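Local coordinates for pyocin S5 (Pseudomonas aeruginosa PAO1, PDB 6THK), which kills competing bacteria as an imported bacteriocin, probably by forming a channel that depolarises the cytoplasmic membrane, at residues L222-P230 with R243-A251; R95-S103 with Q191-D199. The protein carries 1 engineered substitution. All coordinates share one frame; numbering follows the deposited sequence.

Contact 1. Residues L222-P230 with R243-A251; sequences LDQAGSALP and RATRLVTQA
Leu222 and Leu247 mark the nearest backbone approach, their CA atoms 6.6 Å apart, where the end of helix 214-227 crosses helix 237-267 at 115°, the two short axes coming within 10.1 Å of each other. The Leu247 side chain sets out toward the other helix, and its two methyl branches divide the contact. CD1 lies against the backbone, 3.6 Å from Leu222 O and close to CA of Gly226, where no side chain intervenes, while CD2 reaches Ala225 CB at 3.7 Å and meets Leu229 CD1 tip to tip. Leu222 passes Leu247 in the opposite sense: with CG anti to its own carbonyl carbon, its CD2 branch lies beside Leu247 CB and also meets Val248 CG2 and Ala251 CB.

The contact belongs to two consecutive helices, 214-227 and 237-267, joined by a short connection and packed crosswise in the elongated, nearly all-helical part of the toxin; residues 243-251 fall within a predicted coiled coil, and Val248 and Ala251 also touch Leu296 and Leu292 of helix 272-338. Glu221, a zinc ligand together with Glu288, directly precedes Leu222.

Beyond the last helical turn the chain is held by Arg243. The arginine leaves its helix extended, CG anti to the backbone N (chi1 179°), and bends at chi3, which brings the guanidinium end-on to Pro230 O. NH1 and NH2 both donate to that one carbonyl oxygen, each at 2.9 Å from Pro230 O, which lies in the guanidinium plane. Both bonds are bent, with N-H...O angles of 143°, as expected when two nitrogens share one acceptor. Leu229 CB covers a face of the same group, 3.8 Å above its plane, and Leu229 CD1 rests on the aliphatic part of the arginine, 4.0 Å from Arg243 CG.

Contact 2. Residues R95-S103 with Q191-D199; sequences RQERVDVMS and QKALKEKED
Arg95 NE donates to Glu198 OE1 at 2.9 Å, a weak hydrogen bond within a salt bridge, since the N-H...O angle is only 125°. The carboxylate approaches at the guanidinium edge with its own plane turned 69° from that of the arginine, so the two charged groups do not pair flat. Arg95 acts as a knob in a hole formed by Gln191, Leu194, Lys195 and Glu198. Its CG is anti to the backbone N, and further bends at chi2 and chi3 lay CD over the backbone near Lys195 N and bring the guanidinium across Leu194, which lies over one face. Gln191 OE1 is 3.0 Å from Arg95 NH1, but the angle is too poor for a hydrogen bond.

The packing is reciprocated by Gln191, a knob among Arg95, Arg98, Val99 and Met102. Val99 CG2 slides alongside Gln191 CB at 3.9 Å, Met102 SD touches Gln191 CG at 4.0 Å, and the amide oxygen OE1 lies 3.5 Å from Arg98 CD. This mutual knobs-into-holes fit joins two antiparallel helices whose short axes cross at -153° and approach to 9.7 Å. At the flank, the Gln96 amide lies across the aliphatic end of Lys195, whose NZ makes a weak salt bridge to Asp199 OD2 within its own helix.

Helix 95-121 also packs on a second helix: Arg98 and Val101 touch helix 42-87, while Met102 and Ser103 extend the contact with helix 157-212 to Leu188. Glu196 and Asp199 of the latter helix contact the start of helix 272-338.

In the fold
Contact 2 comes first along the chain and closes before contact 1 opens. It joins helix 95-121 to the long helix 157-212, and that helix is followed directly by helix 214-227, which carries the first half of contact 1. The centres are 44 Å apart and the nearest atoms about 26 Å, so the two do not touch. Contact 1 is a local junction, with 12 residues between its segments, whereas contact 2 spans 87 residues. Helix 272-338 begins beside contact 2, at Pro272 and Leu273, and its later residues Leu292 to Leu299 line contact 1. Both lie at separate points along the elongated helical part of the toxin, away from the C-terminal pore-forming region.

Contact 1. Residues L222-P230 with R243-A251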
loop_
_atom_site.group_PDB
_atom_site.type_symbol
_atom_site.label_atom_id
_atom_site.label_comp_id
_atom_site.label_asym_id
_atom_site.label_seq_id
_atom_site.Cartn_x
_atom_site.Cartn_y
_atom_site.Cartn_z
ATOM N N LEU A 222 -5.464 0.564 3.188
ATOM C CA LEU A 222 -5.366 -0.699 2.436
ATOM C C LEU A 222 -5.948 -1.874 3.214
ATOM O O LEU A 222 -6.594 -2.740 2.619
ATOM C CB LEU A 222 -3.932 -0.988 1.989
ATOM C CG LEU A 222 -3.408 -0.142 0.823
ATOM C CD1 LEU A 222 -1.934 -0.240 0.731
ATOM C CD2 LEU A 222 -4.063 -0.520 -0.510
ATOM N N ASP A 223 -5.734 -1.871 4.526
ATOM C CA ASP A 223 -6.284 -2.881 5.415
ATOM C C ASP A 223 -7.804 -2.802 5.438
ATOM O O ASP A 223 -8.480 -3.817 5.417
ATOM C CB ASP A 223 -5.745 -2.695 6.825
ATOM C CG ASP A 223 -4.253 -2.844 6.894
ATOM O OD1 ASP A 223 -3.712 -3.666 6.137
ATOM O OD2 ASP A 223 -3.622 -2.141 7.703
ATOM N N GLN A 224 -8.341 -1.588 5.463
ATOM C CA GLN A 224 -9.785 -1.394 5.487
ATOM C C GLN A 224 -10.403 -1.954 4.226
ATOM O O GLN A 224 -11.452 -2.583 4.263
ATOM C CB GLN A 224 -10.135 0.089 5.608
ATOM C CG GLN A 224 -11.588 0.363 5.974
ATOM C CD GLN A 224 -12.469 0.679 4.775
ATOM O OE1 GLN A 224 -12.764 1.837 4.497
ATOM N NE2 GLN A 224 -12.903 -0.357 4.069
ATOM N N ALA A 225 -9.754 -1.693 3.102
ATOM C CA ALA A 225 -10.183 -2.206 1.823
ATOM C C ALA A 225 -10.065 -3.723 1.856
ATOM O O ALA A 225 -10.875 -4.438 1.280
ATOM C CB ALA A 225 -9.331 -1.623 0.714
ATOM N N GLY A 226 -9.020 -4.195 2.520
ATOM C CA GLY A 226 -8.720 -5.618 2.626
ATOM C C GLY A 226 -9.736 -6.418 3.421
ATOM O O GLY A 226 -9.886 -7.618 3.177
ATOM N N SER A 227 -10.439 -5.770 4.387
ATOM C CA SER A 227 -11.439 -6.412 5.259
ATOM C C SER A 227 -12.651 -6.907 4.502
ATOM O O SER A 227 -13.260 -7.899 4.904
ATOM C CB SER A 227 -11.883 -5.475 6.383
ATOM O OG SER A 227 -12.623 -4.358 5.917
ATOM N N ALA A 228 -13.013 -6.209 3.416
ATOM C CA ALA A 228 -14.150 -6.548 2.563
ATOM C C ALA A 228 -13.961 -7.923 1.917
ATOM O O ALA A 228 -14.938 -8.627 1.661
ATOM C CB ALA A 228 -14.306 -5.488 1.480
ATOM N N LEU A 229 -12.691 -8.293 1.692
ATOM C CA LEU A 229 -12.241 -9.507 1.029
ATOM C C LEU A 229 -12.428 -10.806 1.849
ATOM O O LEU A 229 -12.191 -10.821 3.064
ATOM C CB LEU A 229 -10.779 -9.335 0.581
ATOM C CG LEU A 229 -10.542 -8.255 -0.481
ATOM C CD1 LEU A 229 -9.122 -7.773 -0.452
ATOM C CD2 LEU A 229 -10.892 -8.755 -1.875
ATOM N N PRO A 230 -12.864 -11.899 1.176
ATOM C CA PRO A 230 -13.060 -13.180 1.876
ATOM C C PRO A 230 -11.738 -13.849 2.316
ATOM O O PRO A 230 -10.674 -13.510 1.776
ATOM C CB PRO A 230 -13.800 -14.040 0.835
ATOM C CG PRO A 230 -14.240 -13.088 -0.234
ATOM C CD PRO A 230 -13.197 -12.035 -0.253
ATOM N N ARG A 243 -3.475 -10.347 -4.649
ATOM C CA ARG A 243 -4.502 -9.660 -3.875
ATOM C C ARG A 243 -4.005 -8.279 -3.427
ATOM O O ARG A 243 -4.748 -7.311 -3.554
ATOM C CB ARG A 243 -4.948 -10.522 -2.676
ATOM C CG ARG A 243 -6.003 -9.871 -1.782
ATOM C CD ARG A 243 -6.484 -10.801 -0.679
ATOM N NE ARG A 243 -7.601 -11.643 -1.108
ATOM C CZ ARG A 243 -8.418 -12.282 -0.275
ATOM N NH1 ARG A 243 -8.241 -12.191 1.038
ATOM N NH2 ARG A 243 -9.414 -13.018 -0.747
ATOM N N ALA A 244 -2.748 -8.181 -2.948
ATOM C CA ALA A 244 -2.178 -6.906 -2.496
ATOM C C ALA A 244 -1.992 -5.961 -3.671
ATOM O O ALA A 244 -2.217 -4.765 -3.517
ATOM C CB ALA A 244 -0.865 -7.129 -1.783
ATOM N N THR A 245 -1.616 -6.497 -4.848
ATOM C CA THR A 245 -1.447 -5.729 -6.077
ATOM C C THR A 245 -2.801 -5.162 -6.522
ATOM O O THR A 245 -2.861 -4.013 -6.971
ATOM C CB THR A 245 -0.721 -6.569 -7.131
ATOM O OG1 THR A 245 0.566 -6.927 -6.619
ATOM C CG2 THR A 245 -0.539 -5.836 -8.446
ATOM N N ARG A 246 -3.890 -5.942 -6.335
ATOM C CA ARG A 246 -5.236 -5.513 -6.693
ATOM C C ARG A 246 -5.723 -4.360 -5.828
ATOM O O ARG A 246 -6.311 -3.414 -6.359
ATOM C CB ARG A 246 -6.215 -6.689 -6.685
ATOM C CG ARG A 246 -6.310 -7.363 -8.040
ATOM C CD ARG A 246 -7.224 -8.577 -8.057
ATOM N NE ARG A 246 -6.535 -9.763 -8.576
ATOM C CZ ARG A 246 -6.401 -10.069 -9.866
ATOM N NH1 ARG A 246 -6.919 -9.274 -10.800
ATOM N NH2 ARG A 246 -5.750 -11.162 -10.234
ATOM N N LEU A 247 -5.437 -4.401 -4.516
ATOM C CA LEU A 247 -5.815 -3.344 -3.588
ATOM C C LEU A 247 -5.121 -2.030 -3.916
ATOM O O LEU A 247 -5.784 -1.002 -4.004
ATOM C CB LEU A 247 -5.517 -3.750 -2.132
ATOM C CG LEU A 247 -6.453 -4.772 -1.481
ATOM C CD1 LEU A 247 -6.020 -5.058 -0.075
ATOM C CD2 LEU A 247 -7.890 -4.278 -1.459
ATOM N N VAL A 248 -3.795 -2.068 -4.100
ATOM C CA VAL A 248 -2.967 -0.910 -4.426
ATOM C C VAL A 248 -3.397 -0.297 -5.773
ATOM O O VAL A 248 -3.618 0.909 -5.833
ATOM C CB VAL A 248 -1.462 -1.279 -4.376
ATOM C CG1 VAL A 248 -0.580 -0.101 -4.770
ATOM C CG2 VAL A 248 -1.083 -1.778 -2.987
ATOM N N THR A 249 -3.573 -1.134 -6.824
ATOM C CA THR A 249 -4.011 -0.681 -8.151
ATOM C C THR A 249 -5.365 0.043 -8.083
ATOM O O THR A 249 -5.489 1.142 -8.634
ATOM C CB THR A 249 -3.983 -1.831 -9.157
ATOM O OG1 THR A 249 -2.669 -2.383 -9.153
ATOM C CG2 THR A 249 -4.323 -1.388 -10.565
ATOM N N GLN A 250 -6.361 -0.556 -7.386
ATOM C CA GLN A 250 -7.685 0.039 -7.229
ATOM C C GLN A 250 -7.632 1.335 -6.399
ATOM O O GLN A 250 -8.293 2.312 -6.758
ATOM C CB GLN A 250 -8.688 -0.981 -6.665
ATOM C CG GLN A 250 -10.154 -0.514 -6.743
ATOM C CD GLN A 250 -10.682 -0.393 -8.162
ATOM O OE1 GLN A 250 -10.826 0.703 -8.714
ATOM N NE2 GLN A 250 -10.989 -1.521 -8.784
ATOM N N ALA A 251 -6.822 1.356 -5.316
ATOM C CA ALA A 251 -6.626 2.544 -4.480
ATOM C C ALA A 251 -6.036 3.688 -5.306
ATOM O O ALA A 251 -6.430 4.832 -5.096
ATOM C CB ALA A 251 -5.712 2.222 -3.309
#

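Contact 2. Residues R95-S103 with Q191-D199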
loop_
_atom_site.group_PDB
_atom_site.type_symbol
_atom_site.label_atom_id
_atom_site.label_comp_id
_atom_site.label_asym_id
_atom_site.label_seq_id
_atom_site.Cartn_x
_atom_site.Cartn_y
_atom_site.Cartn_z
ATOM N N ARG A 95 -15.307 33.690 19.389
ATOM C CA ARG A 95 -15.463 34.593 18.271
ATOM C C ARG A 95 -16.836 34.385 17.646
ATOM O O ARG A 95 -17.441 35.317 17.137
ATOM C CB ARG A 95 -14.361 34.361 17.242
ATOM C CG ARG A 95 -14.104 35.557 16.347
ATOM C CD ARG A 95 -12.655 35.639 15.914
ATOM N NE ARG A 95 -11.757 35.841 17.043
ATOM C CZ ARG A 95 -11.472 37.024 17.570
ATOM N NH1 ARG A 95 -12.021 38.114 17.073
ATOM N NH2 ARG A 95 -10.644 37.120 18.595
ATOM N N GLN A 96 -17.332 33.158 17.692
ATOM C CA GLN A 96 -18.639 32.863 17.134
ATOM C C GLN A 96 -19.727 33.529 17.963
ATOM O O GLN A 96 -20.674 34.087 17.429
ATOM C CB GLN A 96 -18.870 31.362 17.073
ATOM C CG GLN A 96 -20.076 30.967 16.245
ATOM C CD GLN A 96 -19.867 31.224 14.767
ATOM O OE1 GLN A 96 -19.789 32.369 14.326
ATOM N NE2 GLN A 96 -19.778 30.154 13.992
ATOM N N GLU A 97 -19.586 33.448 19.277
ATOM C CA GLU A 97 -20.527 34.065 20.210
ATOM C C GLU A 97 -20.629 35.588 20.005
ATOM O O GLU A 97 -21.738 36.117 19.996
ATOM C CB GLU A 97 -20.196 33.686 21.660
ATOM C CG GLU A 97 -20.620 32.263 21.988
ATOM C CD GLU A 97 -20.315 31.776 23.389
ATOM O OE1 GLU A 97 -19.315 32.242 23.985
ATOM O OE2 GLU A 97 -21.081 30.925 23.895
ATOM N N ARG A 98 -19.478 36.253 19.747
ATOM C CA ARG A 98 -19.323 37.682 19.471
ATOM C C ARG A 98 -20.044 38.052 18.171
ATOM O O ARG A 98 -20.851 38.980 18.167
ATOM C CB ARG A 98 -17.828 38.041 19.387
ATOM C CG ARG A 98 -17.473 39.357 20.079
ATOM C CD ARG A 98 -16.040 39.396 20.581
ATOM N NE ARG A 98 -15.939 39.308 22.040
ATOM C CZ ARG A 98 -15.044 38.562 22.687
ATOM N NH1 ARG A 98 -14.173 37.819 22.011
ATOM N NH2 ARG A 98 -15.019 38.549 24.015
ATOM N N VAL A 99 -19.783 37.300 17.091
ATOM C CA VAL A 99 -20.381 37.468 15.762
ATOM C C VAL A 99 -21.911 37.329 15.838
ATOM O O VAL A 99 -22.625 38.148 15.266
ATOM C CB VAL A 99 -19.739 36.472 14.748
ATOM C CG1 VAL A 99 -20.553 36.355 13.461
ATOM C CG2 VAL A 99 -18.303 36.865 14.432
ATOM N N ASP A 100 -22.397 36.307 16.573
ATOM C CA ASP A 100 -23.822 36.005 16.740
ATOM C C ASP A 100 -24.607 37.117 17.452
ATOM O O ASP A 100 -25.693 37.475 16.991
ATOM C CB ASP A 100 -24.015 34.640 17.440
ATOM C CG ASP A 100 -23.711 33.398 16.593
ATOM O OD1 ASP A 100 -23.463 33.548 15.375
ATOM O OD2 ASP A 100 -23.745 32.272 17.151
ATOM N N VAL A 101 -24.056 37.663 18.555
ATOM C CA VAL A 101 -24.669 38.749 19.323
ATOM C C VAL A 101 -24.660 40.043 18.488
ATOM O O VAL A 101 -25.711 40.649 18.304
ATOM C CB VAL A 101 -24.008 38.918 20.725
ATOM C CG1 VAL A 101 -24.466 40.199 21.418
ATOM C CG2 VAL A 101 -24.285 37.706 21.610
ATOM N N MET A 102 -23.493 40.429 17.950
ATOM C CA MET A 102 -23.327 41.610 17.102
ATOM C C MET A 102 -24.267 41.580 15.906
ATOM O O MET A 102 -24.803 42.625 15.554
ATOM C CB MET A 102 -21.885 41.738 16.607
ATOM C CG MET A 102 -20.924 42.281 17.627
ATOM S SD MET A 102 -19.258 42.273 16.935
ATOM C CE MET A 102 -18.361 43.023 18.251
ATOM N N SER A 103 -24.482 40.397 15.288
ATOM C CA SER A 103 -25.386 40.265 14.144
ATOM C C SER A 103 -26.838 40.508 14.581
ATOM O O SER A 103 -27.558 41.232 13.892
ATOM C CB SER A 103 -25.246 38.892 13.489
ATOM O OG SER A 103 -23.926 38.652 13.027
ATOM N N GLN A 191 -14.613 41.079 12.965
ATOM C CA GLN A 191 -14.710 39.870 13.767
ATOM C C GLN A 191 -14.848 38.647 12.877
ATOM O O GLN A 191 -14.286 37.600 13.162
ATOM C CB GLN A 191 -15.872 39.955 14.748
ATOM C CG GLN A 191 -15.663 40.986 15.833
ATOM C CD GLN A 191 -14.733 40.509 16.921
ATOM O OE1 GLN A 191 -14.756 39.348 17.303
ATOM N NE2 GLN A 191 -13.915 41.409 17.431
ATOM N N LYS A 192 -15.626 38.780 11.812
ATOM C CA LYS A 192 -15.811 37.690 10.873
ATOM C C LYS A 192 -14.486 37.358 10.214
ATOM O O LYS A 192 -14.153 36.195 10.021
ATOM C CB LYS A 192 -16.826 38.076 9.805
ATOM C CG LYS A 192 -18.249 37.671 10.119
ATOM C CD LYS A 192 -19.227 38.614 9.457
ATOM C CE LYS A 192 -20.477 37.883 9.020
ATOM N NZ LYS A 192 -21.629 38.206 9.902
ATOM N N ALA A 193 -13.728 38.390 9.870
ATOM C CA ALA A 193 -12.441 38.195 9.230
ATOM C C ALA A 193 -11.486 37.478 10.163
ATOM O O ALA A 193 -10.755 36.591 9.749
ATOM C CB ALA A 193 -11.857 39.526 8.798
ATOM N N LEU A 194 -11.499 37.863 11.430
ATOM C CA LEU A 194 -10.639 37.242 12.419
ATOM C C LEU A 194 -10.997 35.780 12.604
ATOM O O LEU A 194 -10.133 34.934 12.773
ATOM C CB LEU A 194 -10.723 37.981 13.748
ATOM C CG LEU A 194 -9.547 38.913 14.011
ATOM C CD1 LEU A 194 -9.432 39.948 12.907
ATOM C CD2 LEU A 194 -9.690 39.587 15.361
ATOM N N LYS A 195 -12.286 35.489 12.597
ATOM C CA LYS A 195 -12.736 34.129 12.753
ATOM C C LYS A 195 -12.249 33.301 11.587
ATOM O O LYS A 195 -11.728 32.212 11.768
ATOM C CB LYS A 195 -14.254 34.082 12.810
ATOM C CG LYS A 195 -14.789 32.738 13.242
ATOM C CD LYS A 195 -16.232 32.565 12.830
ATOM C CE LYS A 195 -16.770 31.257 13.366
ATOM N NZ LYS A 195 -15.718 30.208 13.383
ATOM N N GLU A 196 -12.412 33.841 10.386
ATOM C CA GLU A 196 -12.011 33.154 9.170
ATOM C C GLU A 196 -10.526 32.837 9.205
ATOM O O GLU A 196 -10.109 31.760 8.796
ATOM C CB GLU A 196 -12.360 33.995 7.943
ATOM C CG GLU A 196 -11.297 34.026 6.862
ATOM C CD GLU A 196 -11.833 34.533 5.537
ATOM O OE1 GLU A 196 -11.827 35.760 5.312
ATOM O OE2 GLU A 196 -12.255 33.700 4.716
ATOM N N LYS A 197 -9.728 33.780 9.694
ATOM C CA LYS A 197 -8.293 33.584 9.817
ATOM C C LYS A 197 -8.006 32.466 10.809
ATOM O O LYS A 197 -7.085 31.686 10.622
ATOM C CB LYS A 197 -7.590 34.872 10.237
ATOM N N GLU A 198 -8.764 32.427 11.895
ATOM C CA GLU A 198 -8.605 31.382 12.892
ATOM C C GLU A 198 -8.956 30.003 12.331
ATOM O O GLU A 198 -8.302 29.020 12.643
ATOM C CB GLU A 198 -9.420 31.693 14.141
ATOM C CG GLU A 198 -8.585 32.271 15.269
ATOM C CD GLU A 198 -9.243 33.456 15.945
ATOM O OE1 GLU A 198 -10.427 33.350 16.313
ATOM O OE2 GLU A 198 -8.571 34.492 16.119
ATOM N N ASP A 199 -10.002 29.938 11.515
ATOM C CA ASP A 199 -10.433 28.678 10.921
ATOM C C ASP A 199 -9.381 28.128 9.969
ATOM O O ASP A 199 -9.203 26.924 9.867
ATOM C CB ASP A 199 -11.758 28.852 10.182
ATOM C CG ASP A 199 -12.931 29.038 11.118
ATOM O OD1 ASP A 199 -12.773 28.791 12.330
ATOM O OD2 ASP A 199 -14.012 29.431 10.638
#